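N-acetylglucosamine-specific lectin (Saxidomus purpuratus, PDB 6A7T) is a C-type lectin that binds N-acetyl-D-glucosamine, recognising carbohydrate without the help of calcium although its domain holds a bound calcium ion. Local coordinates at residues A[61-66]-A[101-105]; A[33-39]-A[69-73]; A[84-89]-A[146-151]; A[22-26]-A[153-157]. All coordinates share one frame; numbering follows the deposited sequence.

Interaction 1 of 4, residues A[61-66]-A[101-105]; sequences ALVTVE and RWIDG. With CA (calcium ion), chain C.
Glu66 OE2 is gripped from two directions: Thr64 OG1 donates to its syn side at 2.7 Å, and water 3, 2.6 Å away, donates to it as well as to Asp104 OD2. This water lies between two like-charged carboxylates whose nearest oxygens, Glu66 OE2 and Asp104 OD2, stay 4.5 Å apart, and probably eases their repulsion. Water 1 makes a second link, donating to both Thr64 OG1 and Asp104 OD2, while Asp104 OD1 turns to the hydroxyl of Ser106. The other carboxylate oxygen, Glu66 OE1, binds calcium at 2.3 Å beside the backbone oxygen Thr64 O. The bend at chi2 (89°) folds the Glu66 side chain back, placing one oxygen on the metal and the other on the threonine hydroxyl.

Next to these polar groups the indole of Trp102 lies against the backbone. Thr64 CA sits over the six-membered ring, 4.1 Å from its centroid in a CH-pi contact, and Val65 N rests on the same face. Water 2 meets Trp102 NE1 at the ring edge, accepting from it while donating to Val65 O. Ile103 extends CD1 to Ala61 CB and Leu62 CB, each at 4.1 Å, next to helix 48-57. Trp102 also packs edge-to-face with Trp137. Both oxygens of Glu70, both of Glu153 and waters 4 and 5 complete the eight-coordinate calcium, a carboxylate-rich site of the C-type lectin domain, consistent with a structural role since its ligands are different residues from those that bind N-acetylglucosamine.

Interaction 2 of 4, residues A[33-39]-A[69-73]; sequences WFGGSCY and EEDDF. With CA (calcium ion), chain C.
Phe34 and Phe73 lie almost flat on one another, planes 4° apart, but slid so far in opposite directions that each ring covers the other's CB rather than its ring. Phe34 CB stands over the centre of the Phe73 ring, 3.5 Å from the centroid, and Phe73 CB over the centre of the Phe34 ring. These reciprocal CH-pi contacts replace ring-on-ring overlap. Both residues carry CG anti to the backbone N (chi1 174° for Phe34), which stretches the rings past each other. The edge of Phe73 then points into the face of Tyr39, an edge-to-face pair with CE2 of Phe73 3.6 Å from CD1 of Tyr39 and the planes 55° apart. At the rim of the Tyr39 ring, close to its plane, lie Phe34 O and Glu70 OE1.

The phenol is more than packing. Tyr39 OH donates to Glu70 OE1 at 2.6 Å, arriving from above the carboxylate plane. That same oxygen binds calcium at 2.4 Å, with Glu70 OE2 as the second ligand atom, so Tyr39 is a second-shell residue steadying a bidentate ligand. Sharing Glu70 OE1 between the phenol and the metal probably fixes the rotation of the carboxylate. The far tip of Phe34, CZ, reaches the helix backbone at Glu69 O, 3.5 Å away.

Phe34 opens a type I' turn ending at Ser37, which joins strands 32-34 and 37-43 in a beta hairpin. The aromatic cluster lays this hairpin against helix 68-78, while strand 148-154 pairs with strand 37-43 and brings Glu153 beside Tyr39.

Interaction 3 of 4, residues A[84-89]-A[146-151]; sequences FHYYWI and TKGPSI
Trp88 and Ser150 form a single beta bridge of parallel type, held by two backbone bonds: Trp88 N to Pro149 O at 2.9 Å, nearly straight at 165°, and Ile151 N to Trp88 O, longer at 3.2 Å. The strands diverge at 49°, so the pairing goes no further. This bridge ties together the two antiparallel sheets of the C-type lectin domain, and Trp88 and Ile89 open a Trp-Ile-Gly sequence matching the first three residues of the family's WIGL signature.

Two weaker bonds hold the approach to strand 148-154. Tyr86 CG lies between its backbone N and carbonyl carbon (chi1 68°), which carries the ring to Gly148 and lets OH donate weakly to Lys147 O. Trp88 NE1, at the indole edge, donates weakly to Thr146 O. The hydroxyl of Thr146 turns instead to Asp142 and to His140, a residue of the N-acetylglucosamine site. Beyond the bonds comes hydrophobic packing. Ile151 CD1 lies 3.9 Å from Tyr87 CB and also meets Ile89 CG2, in a core shared with Val63. Pro149 CG sits in the corner of two aromatic rings, over a face of Phe84, 4.0 Å from the centroid, and over a face of Tyr87, 3.9 Å from that ring's centroid.

Interaction 4 of 4, residues A[22-26]-A[153-157]; sequences CCKCD and ETDCS. With CA (calcium ion), chain C.
Cys22 and Cys156 are joined by a disulfide, SG to SG 2.1 Å, with an unstrained chi3 of 94°; this covalent link is the tight centre of a small surface contact. Beside it Cys22 N donates to Asp155 O at 3.1 Å, from well above the carbonyl plane, and Cys22 SG lies 3.4 Å from Thr154 O. Cys156 adopts a left-handed backbone (phi 61°) that swings its CB toward Cys22.

Away from the sulfurs the contact loosens. Asp26 OD2 only skirts Cys156 SG at 4.4 Å and instead accepts from Cys23 N across the type I turn that Asp26 N to Cys23 O closes; Asp26 OD1 forms a salt bridge with Lys70 of the partner chain. On the solvent side the exposed Asp155 carboxylate serves its own segment: OD1 takes both Ser157 N, in an Asx turn, and Ser157 OG at 2.8 Å. Thr154 OG1 accepts from Cys156 N in an ST turn and also bonds to Asn59 O.

The 22-26 loop faces the second subunit, where Cys23 and Cys25 form disulfides with Cys68 and Cys22 of the partner chain. Within its own chain, Cys22 rests on strand 37-43 at Cys38, while strand 148-154, lying between strands 37-43 and 61-62, carries Glu153 to the calcium ion.

How the interactions relate
Interactions 1, 2 and 4 converge on one calcium ion, to which 61-66, 69-73 and 153-157 each bring ligands; their centres lie about 10 to 16 Å apart. Strand 148-154 runs through interactions 3 and 4, whose centres are about 22 Å apart, pairing with strands 37-43 and 61-62 on its two sides. Interaction 3 bridges this sheet to the one containing strand 86-94, whose neighbour 99-102 leads into interaction 1. Along the chain, interaction 4 joins the two ends of the modelled chain and encloses the other three; interaction 1 interlaces with both 2 and 3. The result is a looped lectin domain closed at its ends, held by a shared calcium ion and disulfide-linked to a second subunit.

Interaction 1 of 4, residues A[61-66]-A[101-105]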
loop_
_atom_site.group_PDB
_atom_site.type_symbol
_atom_site.label_atom_id
_atom_site.label_comp_id
_atom_site.label_asym_id
_atom_site.label_seq_id
_atom_site.Cartn_x
_atom_site.Cartn_y
_atom_site.Cartn_z
ATOM N N ALA A 61 -5.213 -12.670 -7.359
ATOM C CA ALA A 61 -5.116 -13.961 -6.669
ATOM C C ALA A 61 -5.850 -13.850 -5.352
ATOM O O ALA A 61 -6.040 -12.767 -4.862
ATOM C CB ALA A 61 -3.667 -14.313 -6.431
ATOM N N LEU A 62 -6.273 -14.992 -4.794
ATOM C CA LEU A 62 -6.848 -14.934 -3.451
ATOM C C LEU A 62 -5.838 -14.244 -2.510
ATOM O O LEU A 62 -4.614 -14.446 -2.601
ATOM C CB LEU A 62 -7.183 -16.356 -2.981
ATOM C CG LEU A 62 -8.433 -17.006 -3.540
ATOM C CD1 LEU A 62 -8.422 -18.497 -3.245
ATOM C CD2 LEU A 62 -9.666 -16.325 -2.993
ATOM N N VAL A 63 -6.370 -13.387 -1.614
ATOM C CA VAL A 63 -5.592 -12.546 -0.747
ATOM C C VAL A 63 -4.627 -13.348 0.124
ATOM O O VAL A 63 -4.968 -14.375 0.629
ATOM C CB VAL A 63 -6.508 -11.667 0.120
ATOM C CG1 VAL A 63 -7.328 -12.490 1.092
ATOM C CG2 VAL A 63 -5.712 -10.571 0.810
ATOM N N THR A 64 -3.410 -12.832 0.268
ATOM C CA THR A 64 -2.417 -13.385 1.199
ATOM C C THR A 64 -2.151 -12.293 2.240
ATOM O O THR A 64 -2.190 -11.153 1.903
ATOM C CB THR A 64 -1.170 -13.805 0.431
ATOM O OG1 THR A 64 -0.677 -12.628 -0.190
ATOM C CG2 THR A 64 -1.516 -14.859 -0.590
ATOM N N VAL A 65 -2.021 -12.701 3.522
ATOM C CA VAL A 65 -2.076 -11.737 4.652
ATOM C C VAL A 65 -0.744 -11.791 5.402
ATOM O O VAL A 65 -0.566 -12.642 6.276
ATOM C CB VAL A 65 -3.272 -11.991 5.575
ATOM C CG1 VAL A 65 -3.406 -10.861 6.608
ATOM C CG2 VAL A 65 -4.567 -12.167 4.785
ATOM N N GLU A 66 0.138 -10.922 4.953
ATOM C CA GLU A 66 1.550 -10.907 5.379
ATOM C C GLU A 66 1.753 -10.147 6.690
ATOM O O GLU A 66 2.798 -10.364 7.341
ATOM C CB GLU A 66 2.408 -10.257 4.309
ATOM C CG GLU A 66 2.620 -11.186 3.110
ATOM C CD GLU A 66 1.572 -11.103 1.999
ATOM O OE1 GLU A 66 0.742 -10.142 1.976
ATOM O OE2 GLU A 66 1.584 -12.031 1.170
ATOM N N ARG A 101 0.483 -22.764 3.926
ATOM C CA ARG A 101 1.249 -21.776 3.213
ATOM C C ARG A 101 0.288 -20.875 2.406
ATOM O O ARG A 101 -0.801 -21.295 2.032
ATOM C CB ARG A 101 2.218 -22.442 2.226
ATOM C CG ARG A 101 3.182 -23.448 2.843
ATOM C CD ARG A 101 4.220 -22.818 3.728
ATOM N NE ARG A 101 5.240 -22.094 2.987
ATOM C CZ ARG A 101 6.551 -22.127 3.256
ATOM N NH1 ARG A 101 6.965 -22.732 4.351
ATOM N NH2 ARG A 101 7.414 -21.560 2.416
ATOM N N TRP A 102 0.726 -19.659 2.157
ATOM C CA TRP A 102 0.025 -18.800 1.213
ATOM C C TRP A 102 0.168 -19.393 -0.180
ATOM O O TRP A 102 1.107 -20.103 -0.459
ATOM C CB TRP A 102 0.545 -17.367 1.261
ATOM C CG TRP A 102 0.337 -16.729 2.596
ATOM C CD1 TRP A 102 1.300 -16.242 3.430
ATOM C CD2 TRP A 102 -0.910 -16.494 3.258
ATOM N NE1 TRP A 102 0.753 -15.719 4.577
ATOM C CE2 TRP A 102 -0.601 -15.887 4.503
ATOM C CE3 TRP A 102 -2.250 -16.766 2.940
ATOM C CZ2 TRP A 102 -1.600 -15.517 5.397
ATOM C CZ3 TRP A 102 -3.227 -16.446 3.849
ATOM C CH2 TRP A 102 -2.895 -15.842 5.074
ATOM N N ILE A 103 -0.769 -19.047 -1.058
ATOM C CA ILE A 103 -0.809 -19.714 -2.374
ATOM C C ILE A 103 0.340 -19.279 -3.295
ATOM O O ILE A 103 0.565 -19.972 -4.285
ATOM C CB ILE A 103 -2.159 -19.517 -3.067
ATOM C CG1 ILE A 103 -2.480 -18.037 -3.218
ATOM C CG2 ILE A 103 -3.238 -20.345 -2.374
ATOM C CD1 ILE A 103 -3.583 -17.769 -4.226
ATOM N N ASP A 104 1.069 -18.211 -2.976
ATOM C CA ASP A 104 2.347 -17.934 -3.667
ATOM C C ASP A 104 3.502 -18.815 -3.163
ATOM O O ASP A 104 4.672 -18.604 -3.602
ATOM C CB ASP A 104 2.792 -16.483 -3.532
ATOM C CG ASP A 104 2.993 -15.973 -2.113
ATOM O OD1 ASP A 104 2.870 -16.748 -1.165
ATOM O OD2 ASP A 104 3.259 -14.761 -1.986
ATOM N N GLY A 105 3.213 -19.728 -2.244
ATOM C CA GLY A 105 4.180 -20.670 -1.668
ATOM C C GLY A 105 4.820 -20.202 -0.359
ATOM O O GLY A 105 5.504 -21.033 0.324
HETATM CA CA CA C . -1.111 -9.285 0.875
HETATM O O HOH W 1 1.014 -12.735 -2.992
HETATM O O HOH W 2 1.382 -14.206 7.174
HETATM O O HOH W 3 3.665 -13.375 0.414
HETATM O O HOH W 4 0.357 -7.294 0.953
HETATM O O HOH W 5 0.446 -9.830 -0.986
#

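Interaction 2 of 4, residues A[33-39]-A[69-73]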
loop_
_atom_site.group_PDB
_atom_site.type_symbol
_atom_site.label_atom_id
_atom_site.label_comp_id
_atom_site.label_asym_id
_atom_site.label_seq_id
_atom_site.Cartn_x
_atom_site.Cartn_y
_atom_site.Cartn_z
ATOM N N TRP A 33 -8.400 0.034 -2.301
ATOM C CA TRP A 33 -6.943 0.110 -2.162
ATOM C C TRP A 33 -6.519 0.086 -0.695
ATOM O O TRP A 33 -7.129 0.759 0.140
ATOM C CB TRP A 33 -6.442 1.386 -2.821
ATOM C CG TRP A 33 -4.955 1.503 -2.925
ATOM C CD1 TRP A 33 -4.208 1.084 -3.985
ATOM C CD2 TRP A 33 -4.023 2.049 -1.969
ATOM N NE1 TRP A 33 -2.898 1.391 -3.774
ATOM C CE2 TRP A 33 -2.748 1.980 -2.558
ATOM C CE3 TRP A 33 -4.150 2.663 -0.716
ATOM C CZ2 TRP A 33 -1.581 2.405 -1.924
ATOM C CZ3 TRP A 33 -2.994 3.112 -0.089
ATOM C CH2 TRP A 33 -1.732 2.967 -0.670
ATOM N N PHE A 34 -5.448 -0.639 -0.435
ATOM C CA PHE A 34 -4.769 -0.593 0.839
ATOM C C PHE A 34 -3.339 -1.079 0.643
ATOM O O PHE A 34 -3.114 -2.115 0.058
ATOM C CB PHE A 34 -5.501 -1.458 1.868
ATOM C CG PHE A 34 -4.743 -1.552 3.166
ATOM C CD1 PHE A 34 -4.786 -0.496 4.059
ATOM C CD2 PHE A 34 -3.894 -2.614 3.417
ATOM C CE1 PHE A 34 -4.029 -0.540 5.217
ATOM C CE2 PHE A 34 -3.173 -2.671 4.599
ATOM C CZ PHE A 34 -3.247 -1.632 5.479
ATOM N N GLY A 35 -2.349 -0.312 1.137
ATOM C CA GLY A 35 -1.018 -0.908 1.326
ATOM C C GLY A 35 -0.328 -1.330 0.024
ATOM O O GLY A 35 0.452 -2.272 0.032
ATOM N N GLY A 36 -0.679 -0.672 -1.079
ATOM C CA GLY A 36 -0.080 -0.887 -2.366
ATOM C C GLY A 36 -0.802 -1.920 -3.200
ATOM O O GLY A 36 -0.371 -2.250 -4.304
ATOM N N SER A 37 -1.914 -2.436 -2.690
ATOM C CA SER A 37 -2.702 -3.445 -3.427
ATOM C C SER A 37 -4.138 -2.984 -3.574
ATOM O O SER A 37 -4.619 -2.204 -2.783
ATOM C CB SER A 37 -2.713 -4.755 -2.695
ATOM O OG SER A 37 -1.439 -5.351 -2.711
ATOM N N CYS A 38 -4.810 -3.532 -4.596
ATOM C CA CYS A 38 -6.260 -3.427 -4.773
ATOM C C CYS A 38 -6.916 -4.766 -4.383
ATOM O O CYS A 38 -6.410 -5.824 -4.675
ATOM C CB CYS A 38 -6.615 -3.052 -6.194
ATOM S SG CYS A 38 -5.994 -1.419 -6.681
ATOM N N TYR A 39 -8.051 -4.662 -3.704
ATOM C CA TYR A 39 -8.794 -5.805 -3.190
ATOM C C TYR A 39 -10.230 -5.805 -3.703
ATOM O O TYR A 39 -10.922 -4.772 -3.698
ATOM C CB TYR A 39 -8.850 -5.743 -1.675
ATOM C CG TYR A 39 -7.502 -5.757 -0.996
ATOM C CD1 TYR A 39 -6.721 -4.608 -0.917
ATOM C CD2 TYR A 39 -6.996 -6.917 -0.432
ATOM C CE1 TYR A 39 -5.455 -4.622 -0.331
ATOM C CE2 TYR A 39 -5.790 -6.919 0.245
ATOM C CZ TYR A 39 -4.990 -5.787 0.244
ATOM O OH TYR A 39 -3.797 -5.858 0.911
ATOM N N GLU A 69 -1.263 -5.230 9.923
ATOM C CA GLU A 69 -1.844 -4.040 9.295
ATOM C C GLU A 69 -2.858 -4.484 8.209
ATOM O O GLU A 69 -3.990 -3.929 8.080
ATOM C CB GLU A 69 -0.801 -3.133 8.646
ATOM C CG GLU A 69 0.163 -2.471 9.603
ATOM C CD GLU A 69 1.418 -3.260 9.974
ATOM O OE1 GLU A 69 1.453 -4.499 9.820
ATOM O OE2 GLU A 69 2.349 -2.625 10.496
ATOM N N GLU A 70 -2.454 -5.496 7.435
ATOM C CA GLU A 70 -3.332 -5.950 6.317
ATOM C C GLU A 70 -4.515 -6.707 6.893
ATOM O O GLU A 70 -5.659 -6.606 6.391
ATOM C CB GLU A 70 -2.533 -6.802 5.319
ATOM C CG GLU A 70 -3.325 -7.190 4.049
ATOM C CD GLU A 70 -2.517 -8.020 3.061
ATOM O OE1 GLU A 70 -2.943 -8.111 1.916
ATOM O OE2 GLU A 70 -1.411 -8.545 3.401
ATOM N N ASP A 71 -4.240 -7.491 7.931
ATOM C CA ASP A 71 -5.255 -8.250 8.633
ATOM C C ASP A 71 -6.333 -7.284 9.133
ATOM O O ASP A 71 -7.528 -7.540 8.967
ATOM C CB ASP A 71 -4.631 -9.048 9.764
ATOM C CG ASP A 71 -5.598 -9.898 10.548
ATOM O OD1 ASP A 71 -6.158 -10.830 9.994
ATOM O OD2 ASP A 71 -5.747 -9.598 11.792
ATOM N N ASP A 72 -5.895 -6.168 9.705
ATOM C CA ASP A 72 -6.825 -5.191 10.267
ATOM C C ASP A 72 -7.691 -4.591 9.157
ATOM O O ASP A 72 -8.922 -4.432 9.316
ATOM C CB ASP A 72 -6.077 -4.133 11.108
ATOM C CG ASP A 72 -5.495 -4.630 12.446
ATOM O OD1 ASP A 72 -5.862 -5.735 12.912
ATOM O OD2 ASP A 72 -4.617 -3.897 13.036
ATOM N N PHE A 73 -7.077 -4.213 8.042
ATOM C CA PHE A 73 -7.766 -3.677 6.929
ATOM C C PHE A 73 -8.873 -4.648 6.528
ATOM O O PHE A 73 -10.002 -4.258 6.337
ATOM C CB PHE A 73 -6.818 -3.411 5.748
ATOM C CG PHE A 73 -7.536 -3.240 4.448
ATOM C CD1 PHE A 73 -8.313 -2.117 4.206
ATOM C CD2 PHE A 73 -7.473 -4.240 3.479
ATOM C CE1 PHE A 73 -9.030 -1.984 3.017
ATOM C CE2 PHE A 73 -8.180 -4.099 2.297
ATOM C CZ PHE A 73 -8.936 -2.973 2.060
HETATM CA CA CA C . -1.111 -9.285 0.875
HETATM O O HOH W 4 0.357 -7.294 0.953
HETATM O O HOH W 5 0.446 -9.830 -0.986
#

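Interaction 3 of 4, residues A[84-89]-A[146-151]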
loop_
_atom_site.group_PDB
_atom_site.type_symbol
_atom_site.label_atom_id
_atom_site.label_comp_id
_atom_site.label_asym_id
_atom_site.label_seq_id
_atom_site.Cartn_x
_atom_site.Cartn_y
_atom_site.Cartn_z
ATOM N N PHE A 84 -22.556 -12.475 5.327
ATOM C CA PHE A 84 -21.611 -13.583 5.212
ATOM C C PHE A 84 -20.808 -13.742 6.495
ATOM O O PHE A 84 -20.369 -12.755 7.081
ATOM C CB PHE A 84 -20.638 -13.329 4.058
ATOM C CG PHE A 84 -21.317 -13.251 2.724
ATOM C CD1 PHE A 84 -21.924 -14.361 2.167
ATOM C CD2 PHE A 84 -21.414 -12.045 2.066
ATOM C CE1 PHE A 84 -22.564 -14.297 0.948
ATOM C CE2 PHE A 84 -22.102 -11.959 0.872
ATOM C CZ PHE A 84 -22.673 -13.082 0.313
ATOM N N HIS A 85 -20.554 -15.007 6.888
ATOM C CA HIS A 85 -19.831 -15.308 8.117
ATOM C C HIS A 85 -18.433 -15.877 7.837
ATOM O O HIS A 85 -17.698 -16.139 8.749
ATOM C CB HIS A 85 -20.645 -16.295 9.004
ATOM C CG HIS A 85 -22.075 -15.872 9.170
ATOM N ND1 HIS A 85 -22.424 -14.599 9.627
ATOM C CD2 HIS A 85 -23.242 -16.520 8.925
ATOM C CE1 HIS A 85 -23.738 -14.477 9.637
ATOM N NE2 HIS A 85 -24.273 -15.649 9.238
ATOM N N TYR A 86 -18.100 -16.114 6.560
ATOM C CA TYR A 86 -16.739 -16.530 6.205
ATOM C C TYR A 86 -16.449 -16.087 4.773
ATOM O O TYR A 86 -17.358 -15.924 3.983
ATOM C CB TYR A 86 -16.538 -18.046 6.320
ATOM C CG TYR A 86 -17.286 -18.906 5.331
ATOM C CD1 TYR A 86 -18.613 -19.272 5.504
ATOM C CD2 TYR A 86 -16.633 -19.422 4.229
ATOM C CE1 TYR A 86 -19.278 -20.068 4.577
ATOM C CE2 TYR A 86 -17.281 -20.224 3.308
ATOM C CZ TYR A 86 -18.608 -20.554 3.473
ATOM O OH TYR A 86 -19.178 -21.350 2.505
ATOM N N TYR A 87 -15.160 -15.857 4.508
ATOM C CA TYR A 87 -14.644 -15.511 3.179
ATOM C C TYR A 87 -13.418 -16.380 2.914
ATOM O O TYR A 87 -12.532 -16.392 3.726
ATOM C CB TYR A 87 -14.223 -14.041 3.108
ATOM C CG TYR A 87 -15.332 -13.028 3.115
ATOM C CD1 TYR A 87 -15.978 -12.702 4.289
ATOM C CD2 TYR A 87 -15.696 -12.355 1.963
ATOM C CE1 TYR A 87 -16.972 -11.732 4.326
ATOM C CE2 TYR A 87 -16.694 -11.389 1.979
ATOM C CZ TYR A 87 -17.337 -11.080 3.168
ATOM O OH TYR A 87 -18.364 -10.156 3.215
ATOM N N TRP A 88 -13.337 -16.956 1.713
ATOM C CA TRP A 88 -12.102 -17.673 1.320
ATOM C C TRP A 88 -10.926 -16.723 1.126
ATOM O O TRP A 88 -11.099 -15.631 0.523
ATOM C CB TRP A 88 -12.324 -18.460 0.020
ATOM C CG TRP A 88 -13.320 -19.573 0.159
ATOM C CD1 TRP A 88 -14.415 -19.749 -0.609
ATOM C CD2 TRP A 88 -13.357 -20.624 1.148
ATOM N NE1 TRP A 88 -15.102 -20.871 -0.232
ATOM C CE2 TRP A 88 -14.495 -21.403 0.854
ATOM C CE3 TRP A 88 -12.533 -20.989 2.218
ATOM C CZ2 TRP A 88 -14.833 -22.551 1.575
ATOM C CZ3 TRP A 88 -12.872 -22.118 2.942
ATOM C CH2 TRP A 88 -14.011 -22.864 2.621
ATOM N N ILE A 89 -9.732 -17.183 1.527
ATOM C CA ILE A 89 -8.483 -16.450 1.334
ATOM C C ILE A 89 -7.420 -17.402 0.766
ATOM O O ILE A 89 -7.647 -18.574 0.646
ATOM C CB ILE A 89 -8.002 -15.753 2.611
ATOM C CG1 ILE A 89 -7.650 -16.745 3.731
ATOM C CG2 ILE A 89 -9.043 -14.755 3.064
ATOM C CD1 ILE A 89 -7.041 -16.098 4.973
ATOM N N THR A 146 -17.595 -26.360 -0.956
ATOM C CA THR A 146 -18.176 -25.465 0.028
ATOM C C THR A 146 -18.099 -24.042 -0.513
ATOM O O THR A 146 -17.007 -23.503 -0.682
ATOM C CB THR A 146 -17.507 -25.606 1.383
ATOM O OG1 THR A 146 -17.548 -26.988 1.764
ATOM C CG2 THR A 146 -18.121 -24.696 2.427
ATOM N N LYS A 147 -19.264 -23.460 -0.775
ATOM C CA LYS A 147 -19.354 -22.278 -1.639
ATOM C C LYS A 147 -19.495 -21.056 -0.749
ATOM O O LYS A 147 -20.471 -20.969 -0.053
ATOM C CB LYS A 147 -20.543 -22.341 -2.603
ATOM C CG LYS A 147 -20.414 -23.365 -3.722
ATOM C CD LYS A 147 -21.569 -23.288 -4.713
ATOM C CE LYS A 147 -21.564 -24.405 -5.716
ATOM N NZ LYS A 147 -22.803 -24.390 -6.523
ATOM N N GLY A 148 -18.544 -20.110 -0.837
ATOM C CA GLY A 148 -18.617 -18.888 -0.097
ATOM C C GLY A 148 -18.025 -17.731 -0.899
ATOM O O GLY A 148 -17.450 -17.951 -1.975
ATOM N N PRO A 149 -18.124 -16.506 -0.353
ATOM C CA PRO A 149 -17.534 -15.320 -0.990
ATOM C C PRO A 149 -16.014 -15.459 -0.810
ATOM O O PRO A 149 -15.538 -16.310 -0.069
ATOM C CB PRO A 149 -18.184 -14.150 -0.210
ATOM C CG PRO A 149 -18.311 -14.708 1.165
ATOM C CD PRO A 149 -18.686 -16.169 0.971
ATOM N N SER A 150 -15.282 -14.542 -1.409
ATOM C CA SER A 150 -13.800 -14.639 -1.399
ATOM C C SER A 150 -13.223 -13.239 -1.532
ATOM O O SER A 150 -13.960 -12.294 -1.822
ATOM C CB SER A 150 -13.308 -15.550 -2.489
ATOM O OG SER A 150 -13.632 -15.098 -3.803
ATOM N N ILE A 151 -11.931 -13.152 -1.269
ATOM C CA ILE A 151 -11.196 -11.861 -1.318
ATOM C C ILE A 151 -10.018 -12.002 -2.283
ATOM O O ILE A 151 -9.156 -12.849 -2.079
ATOM C CB ILE A 151 -10.726 -11.407 0.073
ATOM C CG1 ILE A 151 -11.892 -11.364 1.060
ATOM C CG2 ILE A 151 -10.045 -10.057 -0.016
ATOM C CD1 ILE A 151 -11.520 -11.360 2.516
#

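Interaction 4 of 4, residues A[22-26]-A[153-157]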
loop_
_atom_site.group_PDB
_atom_site.type_symbol
_atom_site.label_atom_id
_atom_site.label_comp_id
_atom_site.label_asym_id
_atom_site.label_seq_id
_atom_site.Cartn_x
_atom_site.Cartn_y
_atom_site.Cartn_z
ATOM N N CYS A 22 0.077 -1.157 -7.097
ATOM C CA CYS A 22 -1.085 -0.359 -7.539
ATOM C C CYS A 22 -1.012 1.079 -6.996
ATOM O O CYS A 22 -0.805 1.292 -5.787
ATOM C CB CYS A 22 -2.406 -0.905 -7.016
ATOM S SG CYS A 22 -2.740 -2.593 -7.588
ATOM N N CYS A 23 -1.329 2.048 -7.866
ATOM C CA CYS A 23 -1.525 3.413 -7.452
ATOM C C CYS A 23 -2.817 3.491 -6.627
ATOM O O CYS A 23 -3.734 2.685 -6.752
ATOM C CB CYS A 23 -1.581 4.397 -8.622
ATOM S SG CYS A 23 -0.142 4.338 -9.734
ATOM N N LYS A 24 -2.888 4.471 -5.743
ATOM C CA LYS A 24 -4.036 4.625 -4.860
ATOM C C LYS A 24 -5.382 4.751 -5.597
ATOM O O LYS A 24 -6.424 4.350 -5.064
ATOM C CB LYS A 24 -3.867 5.893 -4.017
ATOM C CG LYS A 24 -2.923 5.747 -2.851
ATOM C CD LYS A 24 -2.956 6.939 -1.935
ATOM C CE LYS A 24 -4.234 7.111 -1.155
ATOM N NZ LYS A 24 -4.018 8.070 -0.044
ATOM N N CYS A 25 -5.381 5.289 -6.817
ATOM C CA CYS A 25 -6.617 5.521 -7.554
ATOM C C CYS A 25 -6.684 4.628 -8.786
ATOM O O CYS A 25 -7.478 4.922 -9.695
ATOM C CB CYS A 25 -6.726 6.985 -7.942
ATOM S SG CYS A 25 -6.737 8.008 -6.450
ATOM N N ASP A 26 -5.881 3.557 -8.783
ATOM C CA ASP A 26 -5.728 2.631 -9.940
ATOM C C ASP A 26 -6.787 1.523 -9.900
ATOM O O ASP A 26 -6.913 0.785 -10.866
ATOM C CB ASP A 26 -4.407 1.848 -9.921
ATOM C CG ASP A 26 -3.258 2.378 -10.762
ATOM O OD1 ASP A 26 -3.508 3.388 -11.508
ATOM O OD2 ASP A 26 -2.137 1.686 -10.744
ATOM N N GLU A 153 -6.706 -10.169 -4.251
ATOM C CA GLU A 153 -5.696 -9.122 -4.074
ATOM C C GLU A 153 -4.905 -8.999 -5.384
ATOM O O GLU A 153 -4.489 -9.993 -5.914
ATOM C CB GLU A 153 -4.817 -9.463 -2.881
ATOM C CG GLU A 153 -3.734 -8.427 -2.576
ATOM C CD GLU A 153 -2.762 -8.773 -1.452
ATOM O OE1 GLU A 153 -2.695 -9.963 -1.001
ATOM O OE2 GLU A 153 -2.031 -7.858 -1.061
ATOM N N THR A 154 -4.661 -7.766 -5.850
ATOM C CA THR A 154 -3.740 -7.549 -6.976
ATOM C C THR A 154 -2.734 -6.466 -6.586
ATOM O O THR A 154 -3.069 -5.526 -5.833
ATOM C CB THR A 154 -4.481 -7.152 -8.261
ATOM O OG1 THR A 154 -3.530 -7.063 -9.323
ATOM C CG2 THR A 154 -5.255 -5.867 -8.112
ATOM N N ASP A 155 -1.518 -6.579 -7.122
ATOM C CA ASP A 155 -0.529 -5.497 -6.920
ATOM C C ASP A 155 -0.271 -4.773 -8.245
ATOM O O ASP A 155 0.655 -3.926 -8.351
ATOM C CB ASP A 155 0.779 -6.039 -6.351
ATOM C CG ASP A 155 1.571 -6.850 -7.348
ATOM O OD1 ASP A 155 1.071 -7.095 -8.493
ATOM O OD2 ASP A 155 2.704 -7.242 -6.989
ATOM N N CYS A 156 -1.090 -5.071 -9.244
ATOM C CA CYS A 156 -1.076 -4.357 -10.542
ATOM C C CYS A 156 0.281 -4.516 -11.250
ATOM O O CYS A 156 0.627 -3.686 -12.083
ATOM C CB CYS A 156 -1.386 -2.877 -10.349
ATOM S SG CYS A 156 -3.007 -2.513 -9.621
ATOM N N SER A 157 1.041 -5.570 -10.975
ATOM C CA SER A 157 2.361 -5.713 -11.623
ATOM C C SER A 157 2.176 -6.163 -13.080
ATOM O O SER A 157 1.279 -6.952 -13.354
ATOM C CB SER A 157 3.247 -6.642 -10.839
ATOM O OG SER A 157 2.600 -7.876 -10.657
HETATM CA CA CA C . -1.111 -9.285 0.875
HETATM O O HOH W 4 0.357 -7.294 0.953
HETATM O O HOH W 5 0.446 -9.830 -0.986
#